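Local coordinates for protein glycosyl hydrolase (Rhizobium leguminosarum bv. trifolii, PDB 5NDX) that probably hydrolyses O-glycosidic bonds as a family 39 glycoside hydrolase, being a bacterial orthologue of human alpha-L-iduronidase, at residues A533-L538 / V604-A609. The protein carries 2 engineered substitutions. Sequence-based numbering, arbitrary orientation.
Sequences AAPTGL and VCARDA. Unlike the reference sequence in segment 533-538: A534 (reference Thr). Unlike the reference sequence in segment 604-609: R607 (reference His). With SO4 (sulfate ion), chain H; SO4 (sulfate ion), chain G.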
loop_
_atom_site.group_PDB
_atom_site.type_symbol
_atom_site.label_atom_id
_atom_site.label_comp_id
_atom_site.label_asym_id
_atom_site.label_seq_id
_atom_site.Cartn_x
_atom_site.Cartn_y
_atom_site.Cartn_z
ATOM N N ALA A 533 23.759 -8.524 -2.606
ATOM C CA ALA A 533 24.125 -7.997 -1.328
ATOM C C ALA A 533 23.303 -8.648 -0.199
ATOM O O ALA A 533 22.111 -8.965 -0.325
ATOM C CB ALA A 533 23.926 -6.494 -1.323
ATOM N N ALA A 534 23.980 -8.871 0.908
ATOM C CA ALA A 534 23.359 -9.448 2.070
ATOM C C ALA A 534 22.294 -8.510 2.649
ATOM O O ALA A 534 22.369 -7.291 2.492
ATOM C CB ALA A 534 24.414 -9.810 3.103
ATOM N N PRO A 535 21.247 -9.077 3.242
ATOM C CA PRO A 535 20.275 -8.201 3.912
ATOM C C PRO A 535 20.877 -7.533 5.159
ATOM O O PRO A 535 21.885 -7.993 5.647
ATOM C CB PRO A 535 19.154 -9.153 4.344
ATOM C CG PRO A 535 19.545 -10.494 3.899
ATOM C CD PRO A 535 20.939 -10.499 3.383
ATOM N N THR A 536 20.203 -6.535 5.705
ATOM C CA THR A 536 20.676 -5.800 6.860
ATOM C C THR A 536 19.593 -5.517 7.871
ATOM O O THR A 536 18.398 -5.537 7.538
ATOM C CB THR A 536 21.294 -4.456 6.452
ATOM O OG1 THR A 536 20.299 -3.577 5.920
ATOM C CG2 THR A 536 22.401 -4.653 5.409
ATOM N N GLY A 537 20.004 -5.209 9.097
ATOM C CA GLY A 537 19.060 -4.626 10.079
ATOM C C GLY A 537 17.979 -5.611 10.553
ATOM O O GLY A 537 16.833 -5.241 10.683
ATOM N N LEU A 538 18.348 -6.860 10.815
ATOM C CA LEU A 538 17.373 -7.859 11.208
ATOM C C LEU A 538 16.866 -7.597 12.601
ATOM O O LEU A 538 17.673 -7.599 13.501
ATOM C CB LEU A 538 17.977 -9.246 11.205
ATOM C CG LEU A 538 17.081 -10.395 11.689
ATOM C CD1 LEU A 538 15.834 -10.504 10.829
ATOM C CD2 LEU A 538 17.832 -11.706 11.631
ATOM N N VAL A 604 18.917 -14.612 7.722
ATOM C CA VAL A 604 18.232 -14.282 6.486
ATOM C C VAL A 604 19.272 -14.172 5.369
ATOM O O VAL A 604 20.284 -13.495 5.565
ATOM C CB VAL A 604 17.411 -12.985 6.647
ATOM C CG1 VAL A 604 16.697 -12.669 5.356
ATOM C CG2 VAL A 604 16.370 -13.156 7.736
ATOM N N CYS A 605 19.041 -14.873 4.245
ATOM C CA CYS A 605 19.889 -14.855 3.054
ATOM C C CYS A 605 19.125 -14.219 1.911
ATOM O O CYS A 605 17.927 -14.424 1.799
ATOM C CB CYS A 605 20.274 -16.295 2.658
ATOM S SG CYS A 605 21.016 -17.176 4.092
ATOM N N ALA A 606 19.806 -13.470 1.053
ATOM C CA ALA A 606 19.238 -13.028 -0.200
ATOM C C ALA A 606 19.660 -14.004 -1.276
ATOM O O ALA A 606 20.741 -14.598 -1.166
ATOM C CB ALA A 606 19.655 -11.616 -0.542
ATOM N N ARG A 607 18.761 -14.237 -2.243
ATOM C CA ARG A 607 19.003 -15.062 -3.426
ATOM C C ARG A 607 18.595 -14.288 -4.664
ATOM O O ARG A 607 17.521 -13.699 -4.692
ATOM C CB ARG A 607 18.225 -16.356 -3.388
ATOM C CG ARG A 607 18.907 -17.435 -2.589
ATOM C CD ARG A 607 18.530 -18.833 -3.065
ATOM N NE ARG A 607 19.088 -19.755 -2.082
ATOM C CZ ARG A 607 20.324 -20.244 -2.102
ATOM N NH1 ARG A 607 21.151 -19.979 -3.106
ATOM N NH2 ARG A 607 20.735 -21.037 -1.114
ATOM N N ASP A 608 19.470 -14.233 -5.652
ATOM C CA ASP A 608 19.132 -13.570 -6.869
ATOM C C ASP A 608 18.432 -14.575 -7.789
ATOM O O ASP A 608 18.337 -15.775 -7.483
ATOM C CB ASP A 608 20.331 -12.896 -7.516
ATOM C CG ASP A 608 21.401 -13.865 -8.014
ATOM O OD1 ASP A 608 21.138 -15.070 -8.181
ATOM O OD2 ASP A 608 22.532 -13.363 -8.242
ATOM N N ALA A 609 17.994 -14.093 -8.929
ATOM C CA ALA A 609 17.238 -14.953 -9.837
ATOM C C ALA A 609 18.131 -15.992 -10.551
ATOM O O ALA A 609 17.620 -16.930 -11.150
ATOM C CB ALA A 609 16.460 -14.095 -10.826
HETATM S S SO4 H . 27.376 -7.515 0.820
HETATM O O1 SO4 H . 27.537 -7.809 -0.626
HETATM O O2 SO4 H . 28.696 -7.139 1.381
HETATM O O3 SO4 H . 26.435 -6.381 0.971
HETATM O O4 SO4 H . 26.885 -8.709 1.546
HETATM S S SO4 G . 23.919 -22.191 -1.333
HETATM O O1 SO4 G . 24.528 -23.342 -2.047
HETATM O O2 SO4 G . 23.549 -21.146 -2.313
HETATM O O3 SO4 G . 22.711 -22.648 -0.608
HETATM O O4 SO4 G . 24.888 -21.630 -0.363
#
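P535 sets the CG–CD edge of its ring against V604 and A606, where the two sheets of a small β-sandwich meet in the C-terminal part of the chain. A three-stranded sheet begins with strand 536-545 and a four-stranded one contains strand 601-607, a layout consistent with a fibronectin type III-like domain. Between these segments the contact is purely packing. The CA–CB bond of P535 is directed toward the second strand, and the side chain crosses V604 obliquely: its CG lies 3.5 Å from V604 O and 3.9 Å from V604 CG1, while its CD comes within 3.9 Å of A606 N. Proline suits this entrance to the strand because it is rigid, compact and apolar, and because it has no backbone N-H that would need a partner. The β-branch of V604 serves two neighbours at once. With CG1 anti to the backbone N (chi1 -179°), that methyl faces the proline, leaving CG2 to meet L538 CD1 at 4.1 Å. W556 and Y567 pack around this cluster, both touching P535 and V604. A serine in place of P535 would probably open a gap where CG and CD met V604 and A606, and bring in a backbone N-H needing a partner. The small A606 fits under the incoming loop, its CB 3.6 Å from A533 O, and S614 hydrogen-bonds its backbone N. On the other face of the strand, C605 turns away to form a disulfide with C617. R607, which differs from the reference sequence, also projects clear of the packing; its guanidinium grips a sulfate, probably from the crystallisation liquor, edge-on with two hydrogen bonds, NH1 to O2 at 2.8 Å and NH2 to O3 at 2.6 Å.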